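Local coordinates for transcriptional protein SWT1 (PDB 4PQZ), which acts in transcription, probably as an activator, interacts with the TREX complex and RNA polymerase II, and is an RNA endonuclease whose C-terminal HEPN-like domain forms this chain, at residues A[97-108]-A[131-142]. Numbering follows the deposited sequence.
Sequences LFTCSKIKKNEW and FWETVLHFLFSK
Phe138 projects from helix 122-139 into the turn formed by residues 98-101. Its CB lies over one face of the Phe98 ring in a CH-pi contact, 4.0 Å from the ring centroid. The two rings meet obliquely, with planes at 37°. Ser101 CB sits over a face of the Phe138 ring, 3.8 Å from its centroid. Ser101 OG, anti to the backbone N (chi1 -178°), accepts a bond from Ile103 N at 3.1 Å. This ST turn holds the hydroxyl near Phe138 CE2.

The tight part of the contact lies deeper. Buried Leu97 sets its O 3.4 Å from Phe138 CB. The far end of the Phe98 ring reaches Leu139, with CE2 3.6 Å from Leu139 CD2, and Val135 CG1 lies at its edge. Trp108 CH2 approaches the same methyl, Val135 CG1, at 3.8 Å. It also meets Phe131 CZ, the rings oblique at 54°. Trp132 CH2 meets the edge of the Trp108 ring. Trp108 also touches helix 79-88, and Trp132 packs on helix 35-62.

The outer side is looser and more polar. The Glu107 carboxylate lies by Phe131 CE1 and CZ. Exposed Cys100 meets the Phe138 ring through its backbone O. The aliphatic chain of exposed Lys142 lies along Leu97 CD2, while its NZ makes a salt bridge to Glu96. Ser141 OG donates a hydrogen bond to Phe138 O (2.9 Å), which also accepts from Ser141 N.

The arrangement joins the loop after helix 90-97 to the C-terminal half of helix 122-139, within the all-helical HEPN-like fold.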
ATOM      1  N   LEU A  97      -5.635   6.271 -11.281  1.00 49.00           N
ATOM      2  CA  LEU A  97      -4.479   6.589 -10.443  1.00 45.70           C
ATOM      3  C   LEU A  97      -3.215   5.891 -10.956  1.00 42.83           C
ATOM      4  O   LEU A  97      -2.100   6.316 -10.676  1.00 42.37           O
ATOM      5  CB  LEU A  97      -4.738   6.212  -8.983  1.00 46.51           C
ATOM      6  CG  LEU A  97      -6.010   6.783  -8.357  1.00 47.60           C
ATOM      7  CD1 LEU A  97      -6.130   6.428  -6.883  1.00 33.51           C
ATOM      8  CD2 LEU A  97      -6.071   8.273  -8.573  1.00 44.97           C
ATOM      9  N   PHE A  98      -3.398   4.843 -11.745  1.00 48.10           N
ATOM     10  CA  PHE A  98      -2.273   4.068 -12.227  1.00 36.06           C
ATOM     11  C   PHE A  98      -1.929   4.334 -13.696  1.00 39.26           C
ATOM     12  O   PHE A  98      -1.224   3.533 -14.321  1.00 33.63           O
ATOM     13  CB  PHE A  98      -2.514   2.563 -11.989  1.00 32.95           C
ATOM     14  CG  PHE A  98      -2.338   2.137 -10.552  1.00 37.87           C
ATOM     15  CD1 PHE A  98      -1.089   1.729 -10.084  1.00 40.91           C
ATOM     16  CD2 PHE A  98      -3.416   2.130  -9.671  1.00 40.15           C
ATOM     17  CE1 PHE A  98      -0.913   1.340  -8.757  1.00 39.81           C
ATOM     18  CE2 PHE A  98      -3.257   1.742  -8.339  1.00 41.85           C
ATOM     19  CZ  PHE A  98      -1.999   1.345  -7.882  1.00 40.80           C
ATOM     20  N   THR A  99      -2.408   5.446 -14.255  1.00 43.47           N
ATOM     21  CA  THR A  99      -2.189   5.695 -15.687  1.00 47.13           C
ATOM     22  C   THR A  99      -0.707   5.679 -16.096  1.00 49.23           C
ATOM     23  O   THR A  99      -0.330   5.076 -17.116  1.00 59.81           O
ATOM     24  CB  THR A  99      -2.833   7.003 -16.172  1.00 49.01           C
ATOM     25  OG1 THR A  99      -4.154   7.103 -15.647  1.00 57.50           O
ATOM     26  CG2 THR A  99      -2.901   7.018 -17.695  1.00 55.49           C
ATOM     27  N   CYS A 100       0.142   6.316 -15.299  1.00 49.04           N
ATOM     28  CA  CYS A 100       1.573   6.335 -15.630  1.00 46.22           C
ATOM     29  C   CYS A 100       2.341   5.184 -14.981  1.00 38.23           C
ATOM     30  O   CYS A 100       3.486   5.328 -14.549  1.00 43.68           O
ATOM     31  CB  CYS A 100       2.175   7.705 -15.311  1.00 40.48           C
ATOM     32  SG  CYS A 100       1.307   8.991 -16.254  1.00 54.18           S
ATOM     33  N   SER A 101       1.684   4.033 -14.939  1.00 46.63           N
ATOM     34  CA  SER A 101       2.265   2.808 -14.427  1.00 55.18           C
ATOM     35  C   SER A 101       2.035   1.728 -15.474  1.00 53.07           C
ATOM     36  O   SER A 101       1.133   1.834 -16.301  1.00 61.79           O
ATOM     37  CB  SER A 101       1.575   2.417 -13.115  1.00 58.73           C
ATOM     38  OG  SER A 101       2.150   1.252 -12.555  1.00 59.09           O
ATOM     39  N   LYS A 102       2.848   0.685 -15.424  1.00 37.05           N
ATOM     40  CA  LYS A 102       2.668  -0.485 -16.268  1.00 40.40           C
ATOM     41  C   LYS A 102       1.748  -1.494 -15.595  1.00 41.55           C
ATOM     42  O   LYS A 102       1.365  -2.500 -16.194  1.00 58.14           O
ATOM     43  CB  LYS A 102       4.023  -1.153 -16.535  1.00 55.25           C
ATOM     44  CG  LYS A 102       5.076  -0.217 -17.114  1.00 65.33           C
ATOM     45  CD  LYS A 102       4.773   0.111 -18.562  1.00 52.71           C
ATOM     46  CE  LYS A 102       5.672   1.229 -19.034  1.00 42.37           C
ATOM     47  NZ  LYS A 102       5.300   1.697 -20.398  1.00 40.30           N
ATOM     48  N   ILE A 103       1.415  -1.227 -14.340  1.00 50.21           N
ATOM     49  CA  ILE A 103       0.505  -2.080 -13.584  1.00 52.88           C
ATOM     50  C   ILE A 103      -0.888  -2.137 -14.240  1.00 45.01           C
ATOM     51  O   ILE A 103      -1.499  -1.101 -14.544  1.00 35.53           O
ATOM     52  CB  ILE A 103       0.460  -1.633 -12.097  1.00 45.16           C
ATOM     53  CG1 ILE A 103       1.829  -1.880 -11.448  1.00 45.92           C
ATOM     54  CG2 ILE A 103      -0.631  -2.383 -11.313  1.00 41.91           C
ATOM     55  CD1 ILE A 103       1.988  -1.305 -10.023  1.00 41.73           C
ATOM     56  N   LYS A 104      -1.347  -3.357 -14.510  1.00 41.63           N
ATOM     57  CA  LYS A 104      -2.687  -3.600 -15.059  1.00 48.65           C
ATOM     58  C   LYS A 104      -3.605  -4.230 -14.011  1.00 39.78           C
ATOM     59  O   LYS A 104      -3.133  -4.738 -12.983  1.00 41.80           O
ATOM     60  CB  LYS A 104      -2.634  -4.545 -16.266  1.00 57.17           C
ATOM     61  CG  LYS A 104      -1.982  -3.986 -17.500  1.00 57.50           C
ATOM     62  CD  LYS A 104      -2.009  -4.996 -18.632  1.00 60.32           C
ATOM     63  CE  LYS A 104      -1.064  -4.583 -19.751  1.00 68.98           C
ATOM     64  NZ  LYS A 104      -0.862  -5.651 -20.772  1.00 74.42           N
ATOM     65  N   LYS A 105      -4.906  -4.213 -14.303  1.00 38.79           N
ATOM     66  CA  LYS A 105      -5.942  -4.765 -13.428  1.00 39.84           C
ATOM     67  C   LYS A 105      -5.566  -6.116 -12.824  1.00 41.50           C
ATOM     68  O   LYS A 105      -5.587  -6.284 -11.607  1.00 39.58           O
ATOM     69  CB  LYS A 105      -7.271  -4.873 -14.194  1.00 43.85           C
ATOM     70  CG  LYS A 105      -8.386  -5.649 -13.461  1.00 57.31           C
ATOM     71  CD  LYS A 105      -9.766  -5.424 -14.092  1.00 65.82           C
ATOM     72  CE  LYS A 105     -10.833  -6.366 -13.528  1.00 73.33           C
ATOM     73  NZ  LYS A 105     -11.082  -6.178 -12.071  1.00 77.54           N
ATOM     74  N   ASN A 106      -5.196  -7.064 -13.682  1.00 49.32           N
ATOM     75  CA  ASN A 106      -4.853  -8.428 -13.262  1.00 51.90           C
ATOM     76  C   ASN A 106      -3.773  -8.583 -12.162  1.00 50.35           C
ATOM     77  O   ASN A 106      -3.736  -9.592 -11.457  1.00 51.72           O
ATOM     78  CB  ASN A 106      -4.514  -9.272 -14.494  1.00 50.47           C
ATOM     79  CG  ASN A 106      -4.265 -10.727 -14.152  1.00 82.47           C
ATOM     80  OD1 ASN A 106      -5.202 -11.497 -13.939  1.00101.61           O
ATOM     81  ND2 ASN A 106      -2.993 -11.113 -14.100  1.00 87.42           N
ATOM     82  N   GLU A 107      -2.911  -7.579 -12.006  1.00 52.75           N
ATOM     83  CA  GLU A 107      -1.889  -7.578 -10.951  1.00 42.56           C
ATOM     84  C   GLU A 107      -2.503  -7.690  -9.530  1.00 56.64           C
ATOM     85  O   GLU A 107      -1.852  -8.186  -8.591  1.00 42.40           O
ATOM     86  CB  GLU A 107      -1.029  -6.305 -11.070  1.00 59.52           C
ATOM     87  CG  GLU A 107       0.491  -6.494 -10.846  1.00 71.59           C
ATOM     88  CD  GLU A 107       0.864  -6.501  -9.375  1.00 71.49           C
ATOM     89  OE1 GLU A 107       0.053  -5.995  -8.571  1.00 82.11           O
ATOM     90  OE2 GLU A 107       1.951  -7.010  -9.019  1.00 55.53           O
ATOM     91  N   TRP A 108      -3.747  -7.225  -9.379  1.00 38.76           N
ATOM     92  CA  TRP A 108      -4.398  -7.171  -8.063  1.00 36.10           C
ATOM     93  C   TRP A 108      -5.341  -8.334  -7.790  1.00 40.52           C
ATOM     94  O   TRP A 108      -5.922  -8.432  -6.713  1.00 44.52           O
ATOM     95  CB  TRP A 108      -5.139  -5.853  -7.903  1.00 35.67           C
ATOM     96  CG  TRP A 108      -4.237  -4.697  -8.175  1.00 42.22           C
ATOM     97  CD1 TRP A 108      -4.215  -3.922  -9.294  1.00 36.90           C
ATOM     98  CD2 TRP A 108      -3.179  -4.226  -7.337  1.00 39.05           C
ATOM     99  NE1 TRP A 108      -3.246  -2.973  -9.190  1.00 40.82           N
ATOM    100  CE2 TRP A 108      -2.585  -3.137  -8.004  1.00 40.63           C
ATOM    101  CE3 TRP A 108      -2.694  -4.598  -6.073  1.00 38.17           C
ATOM    102  CZ2 TRP A 108      -1.516  -2.422  -7.456  1.00 33.16           C
ATOM    103  CZ3 TRP A 108      -1.627  -3.873  -5.525  1.00 35.22           C
ATOM    104  CH2 TRP A 108      -1.047  -2.813  -6.223  1.00 35.48           C
ATOM    105  N   PHE A 131       8.106  -2.461  -3.694  1.00 42.63           N
ATOM    106  CA  PHE A 131       6.890  -2.582  -4.502  1.00 43.88           C
ATOM    107  C   PHE A 131       5.877  -1.554  -4.018  1.00 47.02           C
ATOM    108  O   PHE A 131       5.301  -0.790  -4.809  1.00 38.41           O
ATOM    109  CB  PHE A 131       6.309  -3.997  -4.417  1.00 41.83           C
ATOM    110  CG  PHE A 131       4.945  -4.134  -5.038  1.00 48.44           C
ATOM    111  CD1 PHE A 131       4.806  -4.325  -6.408  1.00 43.67           C
ATOM    112  CD2 PHE A 131       3.800  -4.086  -4.251  1.00 45.82           C
ATOM    113  CE1 PHE A 131       3.555  -4.449  -6.979  1.00 40.74           C
ATOM    114  CE2 PHE A 131       2.543  -4.217  -4.814  1.00 37.15           C
ATOM    115  CZ  PHE A 131       2.423  -4.393  -6.175  1.00 40.34           C
ATOM    116  N   TRP A 132       5.705  -1.524  -2.700  1.00 35.58           N
ATOM    117  CA  TRP A 132       4.681  -0.696  -2.070  1.00 50.31           C
ATOM    118  C   TRP A 132       4.994   0.798  -2.064  1.00 46.32           C
ATOM    119  O   TRP A 132       4.084   1.614  -2.043  1.00 44.54           O
ATOM    120  CB  TRP A 132       4.385  -1.207  -0.660  1.00 52.84           C
ATOM    121  CG  TRP A 132       3.559  -2.444  -0.718  1.00 50.95           C
ATOM    122  CD1 TRP A 132       3.932  -3.713  -0.361  1.00 59.18           C
ATOM    123  CD2 TRP A 132       2.226  -2.544  -1.223  1.00 52.00           C
ATOM    124  NE1 TRP A 132       2.895  -4.594  -0.591  1.00 53.88           N
ATOM    125  CE2 TRP A 132       1.839  -3.898  -1.118  1.00 61.33           C
ATOM    126  CE3 TRP A 132       1.320  -1.616  -1.746  1.00 46.56           C
ATOM    127  CZ2 TRP A 132       0.578  -4.340  -1.513  1.00 45.36           C
ATOM    128  CZ3 TRP A 132       0.069  -2.061  -2.136  1.00 44.08           C
ATOM    129  CH2 TRP A 132      -0.289  -3.413  -2.020  1.00 44.73           C
ATOM    130  N   GLU A 133       6.285   1.131  -2.085  1.00 45.76           N
ATOM    131  CA  GLU A 133       6.757   2.504  -2.241  1.00 52.96           C
ATOM    132  C   GLU A 133       6.279   3.062  -3.578  1.00 49.50           C
ATOM    133  O   GLU A 133       5.649   4.124  -3.624  1.00 49.39           O
ATOM    134  CB  GLU A 133       8.295   2.564  -2.138  1.00 52.76           C
ATOM    135  CG  GLU A 133       8.913   3.797  -2.774  1.00 58.14           C
ATOM    136  CD  GLU A 133      10.418   3.897  -2.550  1.00 61.08           C
ATOM    137  OE1 GLU A 133      10.957   3.155  -1.707  1.00 58.77           O
ATOM    138  OE2 GLU A 133      11.064   4.726  -3.223  1.00 65.13           O
ATOM    139  N   THR A 134       6.579   2.328  -4.652  1.00 40.16           N
ATOM    140  CA  THR A 134       6.156   2.677  -6.007  1.00 37.30           C
ATOM    141  C   THR A 134       4.618   2.799  -6.066  1.00 45.02           C
ATOM    142  O   THR A 134       4.102   3.800  -6.548  1.00 42.47           O
ATOM    143  CB  THR A 134       6.645   1.598  -7.028  1.00 48.64           C
ATOM    144  OG1 THR A 134       8.067   1.474  -6.964  1.00 53.75           O
ATOM    145  CG2 THR A 134       6.239   1.939  -8.471  1.00 38.00           C
ATOM    146  N   VAL A 135       3.912   1.781  -5.554  1.00 34.98           N
ATOM    147  CA  VAL A 135       2.442   1.720  -5.558  1.00 41.32           C
ATOM    148  C   VAL A 135       1.766   2.839  -4.739  1.00 50.02           C
ATOM    149  O   VAL A 135       0.813   3.475  -5.209  1.00 37.25           O
ATOM    150  CB  VAL A 135       1.939   0.338  -5.071  1.00 37.98           C
ATOM    151  CG1 VAL A 135       0.452   0.358  -4.750  1.00 34.88           C
ATOM    152  CG2 VAL A 135       2.253  -0.735  -6.108  1.00 44.97           C
ATOM    153  N   LEU A 136       2.256   3.080  -3.523  1.00 39.29           N
ATOM    154  CA  LEU A 136       1.736   4.173  -2.705  1.00 38.12           C
ATOM    155  C   LEU A 136       1.823   5.530  -3.398  1.00 37.38           C
ATOM    156  O   LEU A 136       0.953   6.377  -3.224  1.00 50.62           O
ATOM    157  CB  LEU A 136       2.410   4.211  -1.343  1.00 38.27           C
ATOM    158  CG  LEU A 136       1.954   3.080  -0.417  1.00 45.70           C
ATOM    159  CD1 LEU A 136       2.820   2.992   0.846  1.00 48.94           C
ATOM    160  CD2 LEU A 136       0.467   3.189  -0.092  1.00 38.37           C
ATOM    161  N   HIS A 137       2.868   5.727  -4.184  1.00 46.10           N
ATOM    162  CA  HIS A 137       2.979   6.909  -5.021  1.00 42.00           C
ATOM    163  C   HIS A 137       1.765   7.122  -5.920  1.00 45.49           C
ATOM    164  O   HIS A 137       1.176   8.199  -5.917  1.00 41.94           O
ATOM    165  CB  HIS A 137       4.264   6.859  -5.854  1.00 46.16           C
ATOM    166  CG  HIS A 137       5.486   7.260  -5.087  1.00 56.28           C
ATOM    167  ND1 HIS A 137       6.767   6.934  -5.488  1.00 56.30           N
ATOM    168  CD2 HIS A 137       5.626   7.971  -3.944  1.00 59.77           C
ATOM    169  CE1 HIS A 137       7.633   7.419  -4.624  1.00 52.08           C
ATOM    170  NE2 HIS A 137       6.966   8.050  -3.670  1.00 53.92           N
ATOM    171  N   PHE A 138       1.396   6.099  -6.687  1.00 41.89           N
ATOM    172  CA  PHE A 138       0.222   6.176  -7.563  1.00 39.51           C
ATOM    173  C   PHE A 138      -1.076   6.347  -6.772  1.00 39.93           C
ATOM    174  O   PHE A 138      -1.937   7.132  -7.157  1.00 44.40           O
ATOM    175  CB  PHE A 138       0.150   4.952  -8.493  1.00 44.18           C
ATOM    176  CG  PHE A 138       1.353   4.823  -9.405  1.00 42.62           C
ATOM    177  CD1 PHE A 138       1.574   5.765 -10.396  1.00 32.75           C
ATOM    178  CD2 PHE A 138       2.260   3.777  -9.254  1.00 40.43           C
ATOM    179  CE1 PHE A 138       2.694   5.679 -11.228  1.00 47.45           C
ATOM    180  CE2 PHE A 138       3.377   3.676 -10.076  1.00 52.96           C
ATOM    181  CZ  PHE A 138       3.598   4.629 -11.069  1.00 35.12           C
ATOM    182  N   LEU A 139      -1.185   5.639  -5.651  1.00 37.34           N
ATOM    183  CA  LEU A 139      -2.358   5.736  -4.786  1.00 33.43           C
ATOM    184  C   LEU A 139      -2.471   7.092  -4.085  1.00 33.99           C
ATOM    185  O   LEU A 139      -3.548   7.444  -3.605  1.00 36.14           O
ATOM    186  CB  LEU A 139      -2.393   4.606  -3.748  1.00 43.54           C
ATOM    187  CG  LEU A 139      -2.490   3.142  -4.195  1.00 40.08           C
ATOM    188  CD1 LEU A 139      -2.384   2.239  -2.966  1.00 31.32           C
ATOM    189  CD2 LEU A 139      -3.764   2.859  -4.958  1.00 33.71           C
ATOM    190  N   PHE A 140      -1.369   7.848  -4.030  1.00 40.69           N
ATOM    191  CA  PHE A 140      -1.386   9.206  -3.450  1.00 45.15           C
ATOM    192  C   PHE A 140      -1.475  10.295  -4.522  1.00 50.39           C
ATOM    193  O   PHE A 140      -1.549  11.482  -4.199  1.00 52.62           O
ATOM    194  CB  PHE A 140      -0.135   9.462  -2.583  1.00 39.37           C
ATOM    195  CG  PHE A 140      -0.295   9.066  -1.130  1.00 43.89           C
ATOM    196  CD1 PHE A 140      -0.601   7.758  -0.777  1.00 42.55           C
ATOM    197  CD2 PHE A 140      -0.131  10.005  -0.119  1.00 44.73           C
ATOM    198  CE1 PHE A 140      -0.748   7.397   0.548  1.00 40.90           C
ATOM    199  CE2 PHE A 140      -0.279   9.645   1.219  1.00 44.28           C
ATOM    200  CZ  PHE A 140      -0.580   8.332   1.547  1.00 43.54           C
ATOM    201  N   SER A 141      -1.479   9.885  -5.792  1.00 50.19           N
ATOM    202  CA  SER A 141      -1.238  10.809  -6.904  1.00 51.69           C
ATOM    203  C   SER A 141      -2.265  11.954  -7.044  1.00 48.47           C
ATOM    204  O   SER A 141      -2.009  12.943  -7.741  1.00 47.50           O
ATOM    205  CB  SER A 141      -1.101  10.050  -8.231  1.00 44.48           C
ATOM    206  OG  SER A 141      -2.356   9.550  -8.675  1.00 47.28           O
ATOM    207  N   LYS A 142      -3.411  11.829  -6.387  1.00 47.70           N
ATOM    208  CA  LYS A 142      -4.397  12.898  -6.422  1.00 43.20           C
ATOM    209  C   LYS A 142      -4.673  13.442  -5.036  1.00 50.63           C
ATOM    210  O   LYS A 142      -5.614  14.204  -4.844  1.00 62.50           O
ATOM    211  CB  LYS A 142      -5.699  12.432  -7.081  1.00 49.91           C
ATOM    212  CG  LYS A 142      -5.513  11.956  -8.524  1.00 53.84           C
ATOM    213  CD  LYS A 142      -6.860  11.747  -9.178  1.00 71.21           C
ATOM    214  CE  LYS A 142      -6.942  12.429 -10.531  1.00 82.15           C
ATOM    215  NZ  LYS A 142      -8.370  12.554 -10.965  1.00 89.60           N
TER